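Local structure of TDP-rhamnose 3'-O-methyltransferase (CalS11) (Micromonospora echinospora, 5HOQ) at residues M74-R79 / V104-F109; D189-E194 / F215-N220; P195-L200 / R231-L236; Y139-L144 / Q158-V163. The protein probably transfers a methyl group from S-adenosylmethionine to the 3'-hydroxyl of TDP-rhamnose in the biosynthesis of calicheamicin. All coordinates share one frame; numbering follows the deposited sequence.

Contact 1. Residues M74-R79 / V104-F109; sequences MEFGVR and VGFDTF
Met74, Glu75 and Phe76 run parallel beside Val104, Gly105 and Phe106, joined by backbone hydrogen bonds from Glu75 N to Val104 O (2.9 Å), Phe106 N to Glu75 O and Gly77 N to Phe106 O. Phe76 and Phe106 share one face of the sheet and point the same way. The rings are near parallel (26°) but slid until they barely overlap, with Phe76 CD1 3.6 Å from Phe106 CD1. Met74 SD makes a Met-aromatic contact near Phe106 CE1, at 4.0 Å. With helix 82-94 the strands form a beta-alpha-beta unit of the Rossmann-like methyltransferase fold. Arg79 and Asp107 belong to an S-adenosyl-L-homocysteine site, empty here. Asp107 CG lies opposite the backbone N (chi1 -157°), which carries the carboxylate to the 77-79 loop. Its OD2 takes Val78 N at 2.7 Å through the anti lone pair. OD1 accepts from Phe109 N, an Asx turn. With an alanine at Asp107, Val78 N would probably lose its acceptor and the turn its tie. Val78 CG2 touches Phe109 CE1 at 3.6 Å.

Contact 2. Residues D189-E194 / F215-N220; sequences DLDLYE and FDELDN
Asp216 and Glu217 face Asp189 and Asp191 in an acidic cluster just past the C-terminal ends of the parallel strands 183-188 and 211-215, the edge of a Rossmann-like sheet where active sites lie. Asp189, Asp216 and Glu217 belong to L-glutamate sites, not occupied in this chain. After Phe215 the strand ends. Asp216 then crosses Asp189 at a slant, its OD1 3.4 Å from Asp189 OD1. Both are acceptors, so no hydrogen bond joins them, and the carboxylate planes are 48° apart. A water lies 2.9 Å from Asp216 OD1 and is also close to Asp189 OD2. Tyr187 OH bonds to Asp216 OD2. Glu217 comes next. Its chi1 of 51° and a bend at chi2 bring its carboxylate up against Asp189 and Asp191, facing both. OE1 and OE2 both lie 3.0 Å from Asp189 OD1, and OE2 is 3.2 Å from Asp191 OD1; these too are pairs of acceptors, not hydrogen bonds. Glu217 OE2 takes a weak bond from Asp191 N, at 3.5 Å. Arg79 probably offsets part of the negative charge through salt bridges to Asp189 OD2 and Asp191 OD2. An alanine at Glu217 would probably leave Asp191 N without one of its weak acceptors and the water between Asp191 OD1 and Glu217 OE1 without one of its partners. Residues 217 to 220 form a type I turn. At its close Asn220 OD1 accepts from Lys222 N.

Contact 3. Residues P195-L200 / R231-L236; sequences PTKAVL and RKVLGL
Val233 sits against Lys197 and Leu200, and this is where helices 193-203 and 225-233 pack most closely within the contact. One branch of the valine, CG2, meets the aliphatic part of the lysine, with Val233 CG2 3.7 Å from Lys197 CG. The other branch turns to the leucine, Val233 CG1 lying 4.2 Å from Leu200 CB. In Lys197, CG is opposite the backbone N (chi1 177°), which carries the extended stem past Val233; only the last torsion bends. Leu234 adds a looser touch, its CD1 4.4 Å from Leu200 CD2. No hydrogen bond crosses the contact.

The outer side is different. Lys197 CE rests 3.9 Å from Lys232 CG, but the two amines do not meet: NZ of Lys197 and NZ of Lys232 are 6.5 Å apart. Lys232 is exposed and leads its amine away from the partner helix. Lys197 NZ has its own mate, a salt bridge to Glu201 one turn along the same helix. Further along the chain, Leu236 O accepts from Thr208 OG1 of a second subunit. On the inner side Leu200 also touches Phe188 of strand 183-188. This is plain helix-helix packing in the alpha layer of a Rossmann-like alpha/beta sandwich.

Contact 4. Residues Y139-L144 / Q158-V163; sequences YLKEVL and QRSVLV
Leu162 and Ser160 of the strand meet Leu140, Lys141 and Leu144 of helix 136-148. The helix connects the neighbouring parallel strands 103-107 and 160-164, a beta-alpha-beta crossover of the Rossmann-like fold. It runs antiparallel to the strand at 169°, with the axes 9.4 Å apart. Leu162 points at the helix between Leu140 and Lys141. Its CD2 is 3.8 Å from Leu140 CD2, and its CD1 reaches the backbone, 3.8 Å from Lys141 N. Leu144 covers Ser160, with Leu144 CB 3.7 Å from Ser160 OG. The bend at Lys141 chi2 (62°) turns the chain toward the strand, where NZ makes a weak bond to Ser160 O at 2.9 Å.

Further out, Ser160 OG is bonded to Glu148 OE2, one helical turn beyond Leu144. Asp145 OD1 forms a long, weak ion pair with Lys141 NZ. On the other edge of the strand, Val161 bonds through its backbone to Ile103 and Gly105. Leu46 of a third subunit also packs on Leu140 and Val143. A water accepts from Gln158 N at 3.1 Å and, weakly, from Lys141 NZ.

In the fold
From the N terminus, contact 1 comes first and closes the loop through helix 82-94, tying strand 72-76 to strand 103-107. Contact 4 follows in series and closes the connection from helix 136-148 into strand 160-164. Backbone bonds between Gly105 and Val161 and Val163 join it to contact 1 across the sheet. Contacts 2 and 3 lie later and cross, their segments alternating. Contact 2 joins the loops after strands 183-188 and 211-215; contact 3 joins helices 193-203 and 225-233. Contact 2 meets contact 1 directly, by the Arg79 to Asp189 salt bridge, and Phe76 packs on Val199 of contact 3. Contacts 3 and 4 lie far apart, their centres about 27 Å from each other.

Contact 1. Residues M74-R79 / V104-F109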
loop_
_atom_site.group_PDB
_atom_site.type_symbol
_atom_site.label_atom_id
_atom_site.label_comp_id
_atom_site.label_asym_id
_atom_site.label_seq_id
_atom_site.Cartn_x
_atom_site.Cartn_y
_atom_site.Cartn_z
ATOM N N MET E 74 -6.540 20.126 -26.180
ATOM C CA MET E 74 -6.100 21.187 -27.077
ATOM C C MET E 74 -4.604 21.100 -27.320
ATOM O O MET E 74 -3.833 20.864 -26.389
ATOM C CB MET E 74 -6.416 22.556 -26.502
ATOM C CG MET E 74 -7.886 22.848 -26.260
ATOM S SD MET E 74 -8.076 24.567 -25.705
ATOM C CE MET E 74 -9.830 24.829 -25.917
ATOM N N GLU E 75 -4.197 21.339 -28.565
ATOM C CA GLU E 75 -2.787 21.433 -28.915
ATOM C C GLU E 75 -2.537 22.764 -29.597
ATOM O O GLU E 75 -3.218 23.114 -30.567
ATOM C CB GLU E 75 -2.288 20.296 -29.822
ATOM C CG GLU E 75 -0.760 20.429 -30.098
ATOM C CD GLU E 75 -0.162 19.210 -30.800
ATOM O OE1 GLU E 75 -0.835 18.654 -31.685
ATOM O OE2 GLU E 75 0.985 18.808 -30.474
ATOM N N PHE E 76 -1.592 23.518 -29.051
ATOM C CA PHE E 76 -1.233 24.831 -29.551
ATOM C C PHE E 76 0.083 24.662 -30.304
ATOM O O PHE E 76 1.146 24.504 -29.699
ATOM C CB PHE E 76 -1.145 25.850 -28.411
ATOM C CG PHE E 76 -2.296 25.770 -27.446
ATOM C CD1 PHE E 76 -3.558 26.207 -27.825
ATOM C CD2 PHE E 76 -2.127 25.230 -26.179
ATOM C CE1 PHE E 76 -4.619 26.123 -26.977
ATOM C CE2 PHE E 76 -3.195 25.144 -25.311
ATOM C CZ PHE E 76 -4.449 25.583 -25.713
ATOM N N GLY E 77 0.003 24.696 -31.632
ATOM C CA GLY E 77 1.155 24.417 -32.473
ATOM C C GLY E 77 1.203 22.940 -32.794
ATOM O O GLY E 77 1.513 22.121 -31.931
ATOM N N VAL E 78 0.892 22.583 -34.039
ATOM C CA VAL E 78 0.484 21.224 -34.363
ATOM C C VAL E 78 1.407 20.538 -35.370
ATOM O O VAL E 78 1.324 19.305 -35.532
ATOM C CB VAL E 78 -0.979 21.255 -34.851
ATOM C CG1 VAL E 78 -2.059 21.295 -33.771
ATOM C CG2 VAL E 78 -1.266 21.271 -36.321
ATOM N N ARG E 79 2.324 21.268 -35.999
ATOM C CA ARG E 79 3.255 20.715 -37.006
ATOM C C ARG E 79 2.424 20.044 -38.097
ATOM O O ARG E 79 1.501 20.669 -38.637
ATOM C CB ARG E 79 4.277 19.804 -36.331
ATOM C CG ARG E 79 4.932 20.387 -35.071
ATOM C CD ARG E 79 5.789 21.619 -35.351
ATOM N NE ARG E 79 6.197 22.298 -34.114
ATOM C CZ ARG E 79 7.011 23.355 -34.072
ATOM N NH1 ARG E 79 7.509 23.848 -35.201
ATOM N NH2 ARG E 79 7.332 23.923 -32.908
ATOM N N VAL E 104 -8.923 19.735 -30.293
ATOM C CA VAL E 104 -8.847 21.037 -30.946
ATOM C C VAL E 104 -7.381 21.354 -31.218
ATOM O O VAL E 104 -6.576 21.422 -30.293
ATOM C CB VAL E 104 -9.499 22.140 -30.103
ATOM C CG1 VAL E 104 -9.636 23.430 -30.938
ATOM C CG2 VAL E 104 -10.875 21.698 -29.569
ATOM N N GLY E 105 -7.043 21.589 -32.480
ATOM C CA GLY E 105 -5.690 21.947 -32.859
ATOM C C GLY E 105 -5.663 23.383 -33.351
ATOM O O GLY E 105 -6.423 23.745 -34.250
ATOM N N PHE E 106 -4.791 24.194 -32.741
ATOM C CA PHE E 106 -4.593 25.591 -33.131
ATOM C C PHE E 106 -3.242 25.762 -33.821
ATOM O O PHE E 106 -2.212 25.326 -33.300
ATOM C CB PHE E 106 -4.632 26.526 -31.920
ATOM C CG PHE E 106 -5.941 26.563 -31.198
ATOM C CD1 PHE E 106 -6.200 25.668 -30.165
ATOM C CD2 PHE E 106 -6.889 27.506 -31.512
ATOM C CE1 PHE E 106 -7.399 25.705 -29.484
ATOM C CE2 PHE E 106 -8.095 27.558 -30.831
ATOM C CZ PHE E 106 -8.355 26.668 -29.819
ATOM N N ASP E 107 -3.233 26.412 -34.976
ATOM C CA ASP E 107 -1.971 26.638 -35.664
ATOM C C ASP E 107 -2.212 27.711 -36.707
ATOM O O ASP E 107 -3.348 27.938 -37.138
ATOM C CB ASP E 107 -1.425 25.340 -36.304
ATOM C CG ASP E 107 0.091 25.371 -36.541
ATOM O OD1 ASP E 107 0.543 26.214 -37.340
ATOM O OD2 ASP E 107 0.829 24.530 -35.952
ATOM N N THR E 108 -1.131 28.381 -37.100
ATOM C CA THR E 108 -1.218 29.294 -38.236
ATOM C C THR E 108 -1.185 28.543 -39.552
ATOM O O THR E 108 -1.700 29.041 -40.558
ATOM C CB THR E 108 -0.067 30.301 -38.240
ATOM O OG1 THR E 108 1.175 29.603 -38.396
ATOM C CG2 THR E 108 -0.044 31.116 -36.965
ATOM N N PHE E 109 -0.556 27.369 -39.571
ATOM C CA PHE E 109 -0.434 26.564 -40.786
ATOM C C PHE E 109 0.296 27.331 -41.892
ATOM O O PHE E 109 -0.117 27.340 -43.050
ATOM C CB PHE E 109 -1.810 26.090 -41.260
ATOM C CG PHE E 109 -2.469 25.136 -40.313
ATOM C CD1 PHE E 109 -1.979 23.842 -40.152
ATOM C CD2 PHE E 109 -3.567 25.532 -39.569
ATOM C CE1 PHE E 109 -2.590 22.952 -39.269
ATOM C CE2 PHE E 109 -4.178 24.654 -38.695
ATOM C CZ PHE E 109 -3.689 23.360 -38.542
HETATM O O HOH W 1 3.287 24.111 -35.739
#

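Contact 2. Residues D189-E194 / F215-N220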
loop_
_atom_site.group_PDB
_atom_site.type_symbol
_atom_site.label_atom_id
_atom_site.label_comp_id
_atom_site.label_asym_id
_atom_site.label_seq_id
_atom_site.Cartn_x
_atom_site.Cartn_y
_atom_site.Cartn_z
ATOM N N ASP E 189 3.185 23.746 -27.982
ATOM C CA ASP E 189 4.316 23.606 -28.913
ATOM C C ASP E 189 4.420 24.859 -29.782
ATOM O O ASP E 189 4.509 24.801 -31.014
ATOM C CB ASP E 189 4.162 22.351 -29.763
ATOM C CG ASP E 189 5.405 22.041 -30.592
ATOM O OD1 ASP E 189 6.485 22.580 -30.285
ATOM O OD2 ASP E 189 5.293 21.245 -31.548
ATOM N N LEU E 190 4.424 26.018 -29.120
ATOM C CA LEU E 190 4.396 27.321 -29.771
ATOM C C LEU E 190 5.762 27.995 -29.877
ATOM O O LEU E 190 5.874 28.989 -30.595
ATOM C CB LEU E 190 3.440 28.264 -29.026
ATOM C CG LEU E 190 1.957 27.907 -29.024
ATOM C CD1 LEU E 190 1.223 28.772 -28.012
ATOM C CD2 LEU E 190 1.367 28.080 -30.413
ATOM N N ASP E 191 6.778 27.522 -29.150
ATOM C CA ASP E 191 8.141 28.052 -29.246
ATOM C C ASP E 191 8.340 29.436 -28.633
ATOM O O ASP E 191 9.341 29.664 -27.942
ATOM C CB ASP E 191 8.605 28.103 -30.712
ATOM C CG ASP E 191 8.827 26.726 -31.298
ATOM O OD1 ASP E 191 8.998 25.750 -30.525
ATOM O OD2 ASP E 191 8.808 26.623 -32.538
ATOM N N LEU E 192 7.433 30.375 -28.889
ATOM C CA LEU E 192 7.694 31.784 -28.620
ATOM C C LEU E 192 6.946 32.314 -27.401
ATOM O O LEU E 192 5.858 31.842 -27.031
ATOM C CB LEU E 192 7.325 32.635 -29.837
ATOM C CG LEU E 192 7.933 32.122 -31.149
ATOM C CD1 LEU E 192 7.511 33.012 -32.292
ATOM C CD2 LEU E 192 9.449 32.045 -31.071
ATOM N N TYR E 193 7.541 33.376 -26.847
ATOM C CA TYR E 193 7.093 34.003 -25.611
ATOM C C TYR E 193 5.684 34.577 -25.719
ATOM O O TYR E 193 4.822 34.286 -24.883
ATOM C CB TYR E 193 8.072 35.109 -25.237
ATOM C CG TYR E 193 7.587 35.979 -24.119
ATOM C CD1 TYR E 193 7.564 35.514 -22.814
ATOM C CD2 TYR E 193 7.156 37.272 -24.368
ATOM C CE1 TYR E 193 7.123 36.311 -21.791
ATOM C CE2 TYR E 193 6.705 38.082 -23.343
ATOM C CZ TYR E 193 6.695 37.590 -22.058
ATOM O OH TYR E 193 6.275 38.381 -21.033
ATOM N N GLU E 194 5.451 35.458 -26.686
ATOM C CA GLU E 194 4.166 36.157 -26.727
ATOM C C GLU E 194 2.982 35.220 -26.932
ATOM O O GLU E 194 1.985 35.352 -26.198
ATOM C CB GLU E 194 4.191 37.236 -27.817
ATOM C CG GLU E 194 5.091 38.428 -27.508
ATOM C CD GLU E 194 4.639 39.254 -26.294
ATOM O OE1 GLU E 194 3.478 39.111 -25.846
ATOM O OE2 GLU E 194 5.454 40.059 -25.788
ATOM N N PHE E 215 4.312 20.834 -22.048
ATOM C CA PHE E 215 5.174 21.694 -22.848
ATOM C C PHE E 215 6.144 20.850 -23.654
ATOM O O PHE E 215 6.759 19.919 -23.134
ATOM C CB PHE E 215 5.977 22.662 -21.964
ATOM C CG PHE E 215 5.142 23.612 -21.192
ATOM C CD1 PHE E 215 4.794 24.826 -21.743
ATOM C CD2 PHE E 215 4.712 23.306 -19.914
ATOM C CE1 PHE E 215 4.024 25.698 -21.065
ATOM C CE2 PHE E 215 3.941 24.200 -19.204
ATOM C CZ PHE E 215 3.602 25.395 -19.770
ATOM N N ASP E 216 6.293 21.192 -24.925
ATOM C CA ASP E 216 7.166 20.447 -25.810
ATOM C C ASP E 216 8.619 20.916 -25.741
ATOM O O ASP E 216 9.521 20.128 -26.053
ATOM C CB ASP E 216 6.629 20.563 -27.249
ATOM C CG ASP E 216 7.099 19.450 -28.142
ATOM O OD1 ASP E 216 7.891 19.738 -29.071
ATOM O OD2 ASP E 216 6.672 18.291 -27.934
ATOM N N GLU E 217 8.884 22.151 -25.318
ATOM C CA GLU E 217 10.265 22.647 -25.295
ATOM C C GLU E 217 10.489 23.641 -24.163
ATOM O O GLU E 217 11.115 24.685 -24.339
ATOM C CB GLU E 217 10.669 23.277 -26.631
ATOM C CG GLU E 217 9.708 24.303 -27.158
ATOM C CD GLU E 217 8.602 23.669 -27.970
ATOM O OE1 GLU E 217 8.824 22.544 -28.478
ATOM O OE2 GLU E 217 7.526 24.294 -28.101
ATOM N N LEU E 218 10.022 23.292 -22.959
ATOM C CA LEU E 218 10.093 24.217 -21.839
ATOM C C LEU E 218 11.529 24.564 -21.474
ATOM O O LEU E 218 11.809 25.702 -21.083
ATOM C CB LEU E 218 9.378 23.631 -20.624
ATOM C CG LEU E 218 9.304 24.600 -19.443
ATOM C CD1 LEU E 218 8.395 25.771 -19.725
ATOM C CD2 LEU E 218 8.827 23.848 -18.223
ATOM N N ASP E 219 12.444 23.593 -21.540
ATOM C CA ASP E 219 13.795 23.785 -21.016
ATOM C C ASP E 219 14.822 23.613 -22.121
ATOM O O ASP E 219 15.949 23.178 -21.883
ATOM C CB ASP E 219 14.109 22.856 -19.840
ATOM C CG ASP E 219 14.051 21.388 -20.206
ATOM O OD1 ASP E 219 13.362 21.061 -21.189
ATOM O OD2 ASP E 219 14.686 20.565 -19.503
ATOM N N ASN E 220 14.433 23.990 -23.331
ATOM C CA ASN E 220 15.241 23.792 -24.513
ATOM C C ASN E 220 16.013 25.054 -24.874
ATOM O O ASN E 220 15.386 26.059 -25.246
ATOM C CB ASN E 220 14.342 23.398 -25.675
ATOM C CG ASN E 220 15.105 22.729 -26.785
ATOM O OD1 ASN E 220 16.150 23.228 -27.225
ATOM N ND2 ASN E 220 14.609 21.576 -27.233
HETATM O O HOH W 2 7.946 20.229 -31.941
HETATM O O HOH W 3 9.228 23.070 -31.383
#

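Contact 3. Residues P195-L200 / R231-L236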
loop_
_atom_site.group_PDB
_atom_site.type_symbol
_atom_site.label_atom_id
_atom_site.label_comp_id
_atom_site.label_asym_id
_atom_site.label_seq_id
_atom_site.Cartn_x
_atom_site.Cartn_y
_atom_site.Cartn_z
ATOM N N PRO E 195 2.991 34.297 -27.901
ATOM C CA PRO E 195 1.857 33.362 -27.988
ATOM C C PRO E 195 1.721 32.459 -26.773
ATOM O O PRO E 195 0.594 32.215 -26.327
ATOM C CB PRO E 195 2.147 32.563 -29.267
ATOM C CG PRO E 195 3.603 32.755 -29.541
ATOM C CD PRO E 195 3.932 34.132 -29.027
ATOM N N THR E 196 2.821 31.938 -26.227
ATOM C CA THR E 196 2.702 31.065 -25.064
ATOM C C THR E 196 2.081 31.812 -23.892
ATOM O O THR E 196 1.210 31.277 -23.195
ATOM C CB THR E 196 4.068 30.491 -24.696
ATOM O OG1 THR E 196 4.584 29.751 -25.805
ATOM C CG2 THR E 196 3.972 29.558 -23.476
ATOM N N LYS E 197 2.500 33.060 -23.668
ATOM C CA LYS E 197 1.959 33.850 -22.572
ATOM C C LYS E 197 0.464 34.085 -22.753
ATOM O O LYS E 197 -0.333 33.864 -21.829
ATOM C CB LYS E 197 2.721 35.182 -22.491
ATOM C CG LYS E 197 2.239 36.176 -21.434
ATOM C CD LYS E 197 3.061 37.450 -21.484
ATOM C CE LYS E 197 2.689 38.437 -20.373
ATOM N NZ LYS E 197 1.327 38.989 -20.545
ATOM N N ALA E 198 0.068 34.547 -23.937
ATOM C CA ALA E 198 -1.344 34.794 -24.221
ATOM C C ALA E 198 -2.209 33.550 -24.029
ATOM O O ALA E 198 -3.321 33.641 -23.497
ATOM C CB ALA E 198 -1.495 35.332 -25.637
ATOM N N VAL E 199 -1.742 32.382 -24.481
ATOM C CA VAL E 199 -2.567 31.186 -24.371
ATOM C C VAL E 199 -2.646 30.714 -22.926
ATOM O O VAL E 199 -3.723 30.334 -22.447
ATOM C CB VAL E 199 -2.039 30.092 -25.312
ATOM C CG1 VAL E 199 -2.773 28.776 -25.084
ATOM C CG2 VAL E 199 -2.202 30.539 -26.790
ATOM N N LEU E 200 -1.527 30.746 -22.194
ATOM C CA LEU E 200 -1.582 30.386 -20.781
ATOM C C LEU E 200 -2.615 31.240 -20.055
ATOM O O LEU E 200 -3.390 30.745 -19.225
ATOM C CB LEU E 200 -0.204 30.562 -20.127
ATOM C CG LEU E 200 0.824 29.462 -20.353
ATOM C CD1 LEU E 200 2.203 29.917 -19.873
ATOM C CD2 LEU E 200 0.395 28.192 -19.623
ATOM N N ARG E 231 7.490 31.384 -16.581
ATOM C CA ARG E 231 7.937 32.101 -15.385
ATOM C C ARG E 231 7.154 33.391 -15.202
ATOM O O ARG E 231 6.861 33.777 -14.072
ATOM C CB ARG E 231 9.439 32.382 -15.454
ATOM C CG ARG E 231 10.286 31.141 -15.167
ATOM C CD ARG E 231 11.769 31.441 -15.006
ATOM N NE ARG E 231 12.453 31.643 -16.290
ATOM C CZ ARG E 231 12.945 32.797 -16.726
ATOM N NH1 ARG E 231 12.850 33.895 -15.998
ATOM N NH2 ARG E 231 13.546 32.853 -17.906
ATOM N N LYS E 232 6.749 34.033 -16.296
ATOM C CA LYS E 232 6.031 35.301 -16.184
ATOM C C LYS E 232 4.610 35.084 -15.667
ATOM O O LYS E 232 4.157 35.783 -14.760
ATOM C CB LYS E 232 6.004 35.998 -17.544
ATOM C CG LYS E 232 5.197 37.294 -17.599
ATOM C CD LYS E 232 5.854 38.356 -16.776
ATOM C CE LYS E 232 5.111 39.674 -16.915
ATOM N NZ LYS E 232 5.691 40.706 -16.025
ATOM N N VAL E 233 3.901 34.095 -16.214
ATOM C CA VAL E 233 2.472 33.960 -15.943
ATOM C C VAL E 233 2.226 33.205 -14.645
ATOM O O VAL E 233 1.316 33.541 -13.889
ATOM C CB VAL E 233 1.777 33.272 -17.131
ATOM C CG1 VAL E 233 0.285 33.086 -16.859
ATOM C CG2 VAL E 233 1.951 34.083 -18.408
ATOM N N LEU E 234 2.990 32.141 -14.385
ATOM C CA LEU E 234 2.697 31.217 -13.287
ATOM C C LEU E 234 3.861 31.019 -12.335
ATOM O O LEU E 234 3.644 30.893 -11.124
ATOM C CB LEU E 234 2.302 29.835 -13.834
ATOM C CG LEU E 234 1.038 29.776 -14.706
ATOM C CD1 LEU E 234 0.870 28.380 -15.277
ATOM C CD2 LEU E 234 -0.149 30.158 -13.871
ATOM N N GLY E 235 5.078 30.955 -12.854
ATOM C CA GLY E 235 6.233 30.535 -12.086
ATOM C C GLY E 235 6.491 29.043 -12.245
ATOM O O GLY E 235 5.560 28.230 -12.355
ATOM N N LEU E 236 7.774 28.666 -12.255
ATOM C CA LEU E 236 8.109 27.264 -12.480
ATOM C C LEU E 236 7.725 26.390 -11.296
ATOM O O LEU E 236 7.581 25.180 -11.469
ATOM C CB LEU E 236 9.597 27.119 -12.793
ATOM C CG LEU E 236 9.973 27.590 -14.214
ATOM C CD1 LEU E 236 11.485 27.771 -14.338
ATOM C CD2 LEU E 236 9.428 26.635 -15.320
#

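Contact 4. Residues Y139-L144 / Q158-V163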
loop_
_atom_site.group_PDB
_atom_site.type_symbol
_atom_site.label_atom_id
_atom_site.label_comp_id
_atom_site.label_asym_id
_atom_site.label_seq_id
_atom_site.Cartn_x
_atom_site.Cartn_y
_atom_site.Cartn_z
ATOM N N TYR E 139 -6.085 18.661 -45.838
ATOM C CA TYR E 139 -5.582 17.293 -45.790
ATOM C C TYR E 139 -5.669 16.733 -44.372
ATOM O O TYR E 139 -6.152 15.619 -44.164
ATOM C CB TYR E 139 -4.144 17.267 -46.298
ATOM C CG TYR E 139 -3.413 15.973 -46.068
ATOM C CD1 TYR E 139 -3.588 14.896 -46.924
ATOM C CD2 TYR E 139 -2.550 15.818 -44.983
ATOM C CE1 TYR E 139 -2.918 13.700 -46.724
ATOM C CE2 TYR E 139 -1.868 14.617 -44.774
ATOM C CZ TYR E 139 -2.066 13.562 -45.645
ATOM O OH TYR E 139 -1.403 12.369 -45.480
ATOM N N LEU E 140 -5.220 17.507 -43.382
ATOM C CA LEU E 140 -5.240 17.052 -41.987
ATOM C C LEU E 140 -6.663 16.807 -41.490
ATOM O O LEU E 140 -6.913 15.863 -40.730
ATOM C CB LEU E 140 -4.546 18.072 -41.102
ATOM C CG LEU E 140 -4.473 17.758 -39.609
ATOM C CD1 LEU E 140 -3.762 16.416 -39.374
ATOM C CD2 LEU E 140 -3.770 18.880 -38.906
ATOM N N LYS E 141 -7.611 17.632 -41.918
ATOM C CA LYS E 141 -9.014 17.356 -41.629
ATOM C C LYS E 141 -9.471 16.043 -42.274
ATOM O O LYS E 141 -10.217 15.273 -41.659
ATOM C CB LYS E 141 -9.872 18.522 -42.106
ATOM C CG LYS E 141 -11.362 18.375 -41.828
ATOM C CD LYS E 141 -11.655 18.301 -40.340
ATOM C CE LYS E 141 -13.148 18.388 -40.079
ATOM N NZ LYS E 141 -13.489 18.146 -38.656
ATOM N N GLU E 142 -9.022 15.763 -43.501
ATOM C CA GLU E 142 -9.327 14.472 -44.124
ATOM C C GLU E 142 -8.815 13.324 -43.261
ATOM O O GLU E 142 -9.512 12.323 -43.054
ATOM C CB GLU E 142 -8.694 14.391 -45.519
ATOM C CG GLU E 142 -9.571 14.834 -46.674
ATOM C CD GLU E 142 -8.879 14.643 -48.035
ATOM O OE1 GLU E 142 -8.257 15.609 -48.541
ATOM O OE2 GLU E 142 -8.938 13.513 -48.582
ATOM N N VAL E 143 -7.591 13.454 -42.761
ATOM C CA VAL E 143 -7.018 12.434 -41.884
ATOM C C VAL E 143 -7.909 12.213 -40.654
ATOM O O VAL E 143 -8.264 11.072 -40.320
ATOM C CB VAL E 143 -5.582 12.822 -41.488
ATOM C CG1 VAL E 143 -5.030 11.833 -40.455
ATOM C CG2 VAL E 143 -4.677 12.858 -42.736
ATOM N N LEU E 144 -8.281 13.289 -39.957
ATOM C CA LEU E 144 -9.035 13.122 -38.711
ATOM C C LEU E 144 -10.444 12.602 -38.985
ATOM O O LEU E 144 -10.970 11.779 -38.222
ATOM C CB LEU E 144 -9.075 14.448 -37.938
ATOM C CG LEU E 144 -7.705 14.958 -37.484
ATOM C CD1 LEU E 144 -7.788 16.353 -36.881
ATOM C CD2 LEU E 144 -7.061 13.988 -36.480
ATOM N N GLN E 158 -17.961 17.751 -35.296
ATOM C CA GLN E 158 -17.140 18.739 -34.587
ATOM C C GLN E 158 -16.472 18.150 -33.343
ATOM O O GLN E 158 -16.279 18.838 -32.336
ATOM C CB GLN E 158 -17.956 19.977 -34.217
ATOM C CG GLN E 158 -18.366 20.810 -35.452
ATOM C CD GLN E 158 -19.266 21.988 -35.099
ATOM O OE1 GLN E 158 -19.057 22.661 -34.089
ATOM N NE2 GLN E 158 -20.279 22.236 -35.931
ATOM N N ARG E 159 -16.097 16.879 -33.413
ATOM C CA ARG E 159 -15.321 16.263 -32.354
ATOM C C ARG E 159 -13.827 16.380 -32.610
ATOM O O ARG E 159 -13.032 16.076 -31.720
ATOM C CB ARG E 159 -15.732 14.790 -32.200
ATOM C CG ARG E 159 -17.115 14.613 -31.544
ATOM C CD ARG E 159 -17.517 13.150 -31.333
ATOM N NE ARG E 159 -17.344 12.410 -32.573
ATOM C CZ ARG E 159 -16.395 11.501 -32.779
ATOM N NH1 ARG E 159 -15.568 11.194 -31.823
ATOM N NH2 ARG E 159 -16.279 10.897 -33.949
ATOM N N SER E 160 -13.432 16.803 -33.807
ATOM C CA SER E 160 -12.079 17.288 -34.034
ATOM C C SER E 160 -12.173 18.576 -34.834
ATOM O O SER E 160 -12.911 18.650 -35.820
ATOM C CB SER E 160 -11.208 16.244 -34.756
ATOM O OG SER E 160 -11.843 15.814 -35.929
ATOM N N VAL E 161 -11.428 19.582 -34.403
ATOM C CA VAL E 161 -11.532 20.938 -34.921
ATOM C C VAL E 161 -10.132 21.473 -35.140
ATOM O O VAL E 161 -9.290 21.391 -34.245
ATOM C CB VAL E 161 -12.302 21.854 -33.952
ATOM C CG1 VAL E 161 -12.368 23.276 -34.489
ATOM C CG2 VAL E 161 -13.709 21.320 -33.732
ATOM N N LEU E 162 -9.882 22.023 -36.320
ATOM C CA LEU E 162 -8.656 22.750 -36.600
ATOM C C LEU E 162 -8.987 24.227 -36.691
ATOM O O LEU E 162 -9.916 24.606 -37.411
ATOM C CB LEU E 162 -8.022 22.281 -37.903
ATOM C CG LEU E 162 -7.725 20.778 -37.959
ATOM C CD1 LEU E 162 -7.273 20.406 -39.359
ATOM C CD2 LEU E 162 -6.667 20.406 -36.954
ATOM N N VAL E 163 -8.219 25.060 -35.990
ATOM C CA VAL E 163 -8.459 26.508 -35.945
ATOM C C VAL E 163 -7.223 27.189 -36.507
ATOM O O VAL E 163 -6.142 27.109 -35.910
ATOM C CB VAL E 163 -8.757 27.004 -34.528
ATOM C CG1 VAL E 163 -9.093 28.486 -34.555
ATOM C CG2 VAL E 163 -9.893 26.217 -33.911
HETATM O O HOH W 4 -16.902 17.634 -38.213
#